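Local coordinates for beta-glucosidase (Saccharopolyspora erythraea D, PDB 5M6G), which probably hydrolyses terminal, non-reducing beta-D-glucosyl residues with release of beta-D-glucose, as a two-domain member of glycosyl hydrolase family 3, at residues D322-P325 with D326-R329; R353-E357 with A358-P362; E364-D367 with D368-R372. All coordinates share one frame; numbering follows the deposited sequence.

Contact 1: D322-P325 with D326-R329; sequences DFTP and DEVR. With MG (magnesium ion), chain B.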
# COMPACT_ATOMS: atom_id res chain seq x y z
N ASP A 322 20.17 5.82 14.42
CA ASP A 322 19.67 5.57 15.76
C ASP A 322 18.87 6.75 16.31
O ASP A 322 18.87 7.83 15.71
CB ASP A 322 20.83 5.22 16.70
CG ASP A 322 20.42 4.24 17.79
OD1 ASP A 322 19.20 4.12 18.05
OD2 ASP A 322 21.30 3.59 18.38
N PHE A 323 18.18 6.56 17.43
CA PHE A 323 17.40 7.63 18.03
C PHE A 323 18.06 8.08 19.32
O PHE A 323 18.64 7.28 20.06
CB PHE A 323 15.94 7.22 18.27
CG PHE A 323 15.74 5.98 19.11
CD1 PHE A 323 15.80 6.04 20.49
CD2 PHE A 323 15.44 4.76 18.51
CE1 PHE A 323 15.59 4.90 21.27
CE2 PHE A 323 15.23 3.62 19.27
CZ PHE A 323 15.32 3.69 20.66
N THR A 324 18.02 9.38 19.56
CA THR A 324 18.55 10.00 20.77
C THR A 324 17.42 10.33 21.73
O THR A 324 16.24 10.30 21.35
CB THR A 324 19.32 11.27 20.42
OG1 THR A 324 18.41 12.24 19.87
CG2 THR A 324 20.45 10.99 19.45
N PRO A 325 17.73 10.68 22.98
CA PRO A 325 16.66 11.15 23.87
C PRO A 325 15.95 12.37 23.33
O PRO A 325 14.73 12.50 23.54
CB PRO A 325 17.41 11.47 25.17
CG PRO A 325 18.57 10.55 25.15
CD PRO A 325 18.99 10.47 23.70
N ASP A 326 16.67 13.26 22.63
CA ASP A 326 16.05 14.43 22.02
C ASP A 326 15.02 14.04 20.97
O ASP A 326 13.97 14.68 20.84
CB ASP A 326 17.11 15.33 21.37
CG ASP A 326 18.02 16.00 22.38
OD1 ASP A 326 17.69 16.02 23.59
OD2 ASP A 326 19.07 16.52 21.96
N GLU A 327 15.31 12.99 20.19
CA GLU A 327 14.37 12.59 19.15
C GLU A 327 13.14 11.93 19.75
O GLU A 327 12.02 12.16 19.29
CB GLU A 327 15.07 11.68 18.15
CG GLU A 327 16.05 12.43 17.26
CD GLU A 327 16.93 11.51 16.46
OE1 GLU A 327 17.50 10.58 17.05
OE2 GLU A 327 17.07 11.72 15.23
N VAL A 328 13.33 11.12 20.80
CA VAL A 328 12.19 10.58 21.53
C VAL A 328 11.30 11.71 22.04
O VAL A 328 10.09 11.73 21.79
CB VAL A 328 12.68 9.67 22.68
CG1 VAL A 328 11.49 9.18 23.52
CG2 VAL A 328 13.48 8.49 22.13
N ARG A 329 11.90 12.67 22.75
CA ARG A 329 11.14 13.79 23.30
C ARG A 329 10.38 14.54 22.21
O ARG A 329 9.18 14.79 22.33
CB ARG A 329 12.07 14.75 24.05
CG ARG A 329 11.41 16.03 24.57
CD ARG A 329 12.46 17.02 25.12
NE ARG A 329 13.59 16.27 25.68
CZ ARG A 329 14.84 16.34 25.24
NH1 ARG A 329 15.16 17.16 24.24
NH2 ARG A 329 15.77 15.58 25.80
MG MG B . 18.95 10.13 14.93
O HOH W 1 20.91 9.78 16.02

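Contact 2: R353-E357 with A358-P362; sequences RAEVE and AGRVP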
# COMPACT_ATOMS: atom_id res chain seq x y z
N ARG A 353 10.96 6.90 29.68
CA ARG A 353 10.77 6.97 31.13
C ARG A 353 11.50 8.17 31.71
O ARG A 353 10.95 8.92 32.52
CB ARG A 353 11.25 5.68 31.80
CG ARG A 353 10.84 5.60 33.28
CD ARG A 353 11.57 4.50 34.02
NE ARG A 353 11.18 3.17 33.56
CZ ARG A 353 11.95 2.37 32.83
NH1 ARG A 353 13.17 2.76 32.48
NH2 ARG A 353 11.51 1.18 32.46
N ALA A 354 12.76 8.38 31.29
CA ALA A 354 13.54 9.50 31.79
C ALA A 354 12.94 10.84 31.38
O ALA A 354 12.95 11.79 32.15
CB ALA A 354 14.99 9.40 31.32
N GLU A 355 12.42 10.93 30.15
CA GLU A 355 11.76 12.16 29.73
C GLU A 355 10.54 12.45 30.59
O GLU A 355 10.29 13.60 30.97
CB GLU A 355 11.35 12.08 28.26
CG GLU A 355 12.51 12.00 27.28
CD GLU A 355 13.47 13.17 27.40
OE1 GLU A 355 13.01 14.33 27.37
OE2 GLU A 355 14.68 12.92 27.55
N VAL A 356 9.77 11.41 30.91
CA VAL A 356 8.58 11.61 31.72
C VAL A 356 8.98 11.94 33.15
O VAL A 356 8.42 12.86 33.76
CB VAL A 356 7.68 10.37 31.65
CG1 VAL A 356 6.46 10.54 32.57
CG2 VAL A 356 7.24 10.13 30.19
N GLU A 357 9.97 11.22 33.70
CA GLU A 357 10.46 11.51 35.04
C GLU A 357 10.93 12.96 35.15
O GLU A 357 10.70 13.62 36.18
CB GLU A 357 11.60 10.56 35.40
CG GLU A 357 11.15 9.15 35.81
CD GLU A 357 12.32 8.16 35.94
OE1 GLU A 357 13.48 8.55 35.67
OE2 GLU A 357 12.08 6.98 36.30
N ALA A 358 11.57 13.48 34.10
CA ALA A 358 12.06 14.85 34.13
C ALA A 358 10.98 15.87 33.82
O ALA A 358 11.23 17.07 33.94
CB ALA A 358 13.22 15.02 33.14
N GLY A 359 9.78 15.43 33.44
CA GLY A 359 8.72 16.36 33.08
C GLY A 359 8.85 16.99 31.72
O GLY A 359 8.07 17.88 31.38
N ARG A 360 9.83 16.55 30.92
CA ARG A 360 9.98 17.06 29.56
C ARG A 360 8.93 16.48 28.62
O ARG A 360 8.56 17.13 27.65
CB ARG A 360 11.39 16.76 29.07
CG ARG A 360 12.46 17.38 29.95
CD ARG A 360 13.85 17.30 29.35
NE ARG A 360 14.35 15.94 29.20
CZ ARG A 360 15.23 15.37 30.03
NH1 ARG A 360 15.70 16.06 31.07
NH2 ARG A 360 15.64 14.13 29.82
N VAL A 361 8.43 15.29 28.91
CA VAL A 361 7.22 14.75 28.29
C VAL A 361 6.15 14.70 29.38
O VAL A 361 6.31 13.96 30.35
CB VAL A 361 7.45 13.36 27.68
CG1 VAL A 361 6.11 12.72 27.32
CG2 VAL A 361 8.35 13.46 26.44
N PRO A 362 5.07 15.46 29.26
CA PRO A 362 4.09 15.50 30.35
C PRO A 362 3.39 14.17 30.51
O PRO A 362 3.21 13.41 29.56
CB PRO A 362 3.10 16.59 29.90
CG PRO A 362 3.74 17.27 28.72
CD PRO A 362 4.67 16.28 28.11

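Contact 3: E364-D367 with D368-R372; sequences ERID and DANRR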
# COMPACT_ATOMS: atom_id res chain seq x y z
N GLU A 364 0.36 13.61 30.92
CA GLU A 364 -0.88 13.49 30.15
C GLU A 364 -0.61 13.03 28.72
O GLU A 364 -1.51 12.46 28.09
CB GLU A 364 -1.63 14.82 30.15
CG GLU A 364 -0.99 15.91 29.31
CD GLU A 364 -1.91 17.09 29.09
OE1 GLU A 364 -2.50 17.20 27.98
OE2 GLU A 364 -2.06 17.90 30.03
N ARG A 365 0.59 13.27 28.21
CA ARG A 365 0.92 12.86 26.84
C ARG A 365 1.00 11.34 26.76
O ARG A 365 0.45 10.73 25.83
CB ARG A 365 2.22 13.55 26.41
CG ARG A 365 2.69 13.35 24.94
CD ARG A 365 1.77 13.97 23.87
NE ARG A 365 0.65 13.10 23.49
CZ ARG A 365 0.78 12.00 22.76
NH1 ARG A 365 1.98 11.62 22.33
NH2 ARG A 365 -0.29 11.26 22.47
N ILE A 366 1.61 10.72 27.77
CA ILE A 366 1.65 9.26 27.84
C ILE A 366 0.24 8.70 28.00
O ILE A 366 -0.11 7.66 27.42
CB ILE A 366 2.56 8.80 28.99
CG1 ILE A 366 3.97 9.36 28.84
CG2 ILE A 366 2.56 7.26 29.12
CD1 ILE A 366 4.65 9.03 27.51
N ASP A 367 -0.59 9.37 28.81
CA ASP A 367 -1.95 8.88 29.02
C ASP A 367 -2.79 9.03 27.76
O ASP A 367 -3.61 8.16 27.44
CB ASP A 367 -2.62 9.63 30.18
CG ASP A 367 -2.12 9.17 31.55
OD1 ASP A 367 -1.43 8.13 31.63
OD2 ASP A 367 -2.44 9.85 32.55
N ASP A 368 -2.62 10.14 27.04
CA ASP A 368 -3.33 10.31 25.78
C ASP A 368 -2.96 9.19 24.80
O ASP A 368 -3.83 8.59 24.17
CB ASP A 368 -3.03 11.68 25.19
CG ASP A 368 -3.52 11.82 23.77
OD1 ASP A 368 -4.75 11.81 23.57
OD2 ASP A 368 -2.68 11.96 22.85
N ALA A 369 -1.66 8.90 24.67
CA ALA A 369 -1.25 7.84 23.75
C ALA A 369 -1.83 6.50 24.17
O ALA A 369 -2.31 5.73 23.33
CB ALA A 369 0.28 7.76 23.69
N ASN A 370 -1.84 6.22 25.48
CA ASN A 370 -2.36 4.94 25.93
C ASN A 370 -3.86 4.86 25.76
O ASN A 370 -4.39 3.81 25.38
CB ASN A 370 -1.98 4.69 27.37
CG ASN A 370 -0.69 3.97 27.49
OD1 ASN A 370 -0.66 2.77 27.78
ND2 ASN A 370 0.40 4.67 27.18
N ARG A 371 -4.58 5.94 26.05
CA ARG A 371 -6.02 5.91 25.83
C ARG A 371 -6.35 5.61 24.37
O ARG A 371 -7.26 4.82 24.08
CB ARG A 371 -6.62 7.25 26.26
CG ARG A 371 -8.12 7.31 26.25
CD ARG A 371 -8.57 8.52 27.06
NE ARG A 371 -7.87 8.56 28.34
CZ ARG A 371 -7.03 9.52 28.73
NH1 ARG A 371 -6.76 10.57 27.95
NH2 ARG A 371 -6.47 9.44 29.93
N ARG A 372 -5.60 6.21 23.45
CA ARG A 372 -5.85 5.97 22.03
C ARG A 372 -5.50 4.53 21.63
O ARG A 372 -6.28 3.89 20.92
CB ARG A 372 -5.08 7.00 21.21
CG ARG A 372 -5.62 8.41 21.39
CD ARG A 372 -4.71 9.45 20.80
NE ARG A 372 -5.29 10.79 20.92
CZ ARG A 372 -6.02 11.37 19.98
NH1 ARG A 372 -6.26 10.72 18.83
NH2 ARG A 372 -6.51 12.59 20.17

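Contact 1: D322-P325 with D326-R329
Thr324 and Glu327 hold each other in a capping box at the start of helix 325-334. Thr324 N donates to Glu327 OE1 at 2.8 Å, using the lone pair that faces away from OE2. In return, Glu327 N reaches Thr324 OG1 at 3.2 Å. Thr324 chi1 of 65° sets OG1 between the backbone N and the carbonyl carbon, facing the Glu327 amide. The helix proper continues with Val328 N to Thr324 O and Arg329 N to Pro325 O. The same Glu327 carboxylate chelates a magnesium ion, OE2 at 2.5 Å and OE1 at 2.6 Å. Asp322 O binds it from the loop at 2.4 Å, together with a water; Asp315, Gln320 and Asp318 complete the site.

The tight side faces helix 345-357. There Phe323 CD1 meets Val328 CG2 obliquely at 3.8 Å, both side chains are buried, and Phe348 of that helix packs against both. The outer side is looser: Asp326 is exposed, and its OD1 alone takes both end nitrogens of Arg329, NH1 at 2.9 Å and NH2 at 3.0 Å. The bend at Arg329 chi3, -31°, helps fold the guanidinium back over Pro325 O, which lies above one of its faces. Arg329 NE is turned to a second carboxylate, that of Glu355 on helix 345-357.

Glu327 thus does two jobs with one carboxylate. OE1 is shared by the Thr324 amide and the magnesium ion, and OE2 adds a second bond to the metal, which together fix the rotation of the group; the nearby positive ion probably helps keep the carboxylate charged. Cap and metal site are therefore coupled, and ion binding would be expected to stabilise the loop against the first turn of the helix.

Contact 2: R353-E357 with A358-P362
A Schellman motif ends helix 345-357, with Gly359 as the first residue to leave the helical path at a positive phi of 77°. Gly359 N returns to Val356 O at 2.9 Å, and Arg360 N makes a weak bond to Glu355 O. That carbonyl also takes Val361 N at 3.2 Å, in a nearly straight bond that arrives from well above the carbonyl plane.

The side chains then close over the turn. Glu355, bent at chi2 (-57°), swings its carboxylate toward Arg360, which grips it side-on: NE to OE1 at 2.8 Å and NH2 to OE2 at 2.7 Å. Both oxygens lie near the guanidinium plane, yet the two flat groups are turned 49° apart. Ala358 CB covers the rim of one guanidinium face, and Glu355 OE1 has a further partner in Arg329.

Across the turn Val361 fits between helix residues, CG2 against Glu355 CB at 3.8 Å and CG1 against Val356 CG2 at 4.0 Å, while Val356 CA-H points at Val361 O. This is a glycine-terminated helix C-cap of the Schellman type, leading the chain through a short connection into helix 363-379.

Contact 3: E364-D367 with D368-R372
Arg365 and Asp368, one turn apart on helix 363-379, are joined by a short salt bridge between NH2 and OD2 at 2.5 Å. Asp368 can be followed outward from its CB, which rests on the backbone of the preceding turn, 3.4 Å from Glu364 O, the carbonyl that also accepts Asp368 N. CG stands trans to the backbone N (chi1 169°), which sends the carboxylate along the flank of the helix, with its oxygens turned to different arginines. OD2 faces back toward Arg365 and is met on its anti side, close to the guanidinium plane; the two flat groups are turned 64° apart. OD1 faces forward and takes Arg372 NE on its syn side at 2.9 Å. One carboxylate thus bridges two arginines, and Lys298 adds a third positive partner at OD2, while Arg365 NH2 has a second acid in Asp337.

On another flank Asn370 turns back on its own helix. Its ND2 and its backbone N both donate to Ile366 O at 3.0 Å, reaching it from opposite faces of the carbonyl plane; ND2 also bonds Lys63 O. Arg371 folds its guanidinium face over Asp367 O, which lies 3.8 Å above the plane of the group.

The helix packs against three neighbours. Ile366 packs on Leu352 and Val356 of helix 345-357 and on Leu64 of helix 60-66, Asp367 and Arg371 lie against Met55 of helix 47-57, and the charged Asp368 flank faces Asp337, in the loop leading to strand 339-341.

Overall arrangement
The three contacts follow the chain through successive helices of the N-terminal, TIM-barrel-type family region. Contacts 1 and 2, with centres 13 Å apart, are linked by Arg329 NE to Glu355 OE1 at 2.6 Å and by packing of Arg329 CA on Val361 CG2 at 4.2 Å. Contacts 2 and 3, 14 Å apart, meet through apolar packing, Val356 CG2 to Ile366 CG1 at 3.6 Å. Contacts 1 and 3 do not touch, nearest atoms about 7 Å apart. Contact 1 alone binds magnesium; the Glu355 side chain in contact 2 is about 14 Å from a bound ion. None holds a sorbitol-pocket residue, although helix 325-334 precedes strand 339-341, which carries pocket residue Met340.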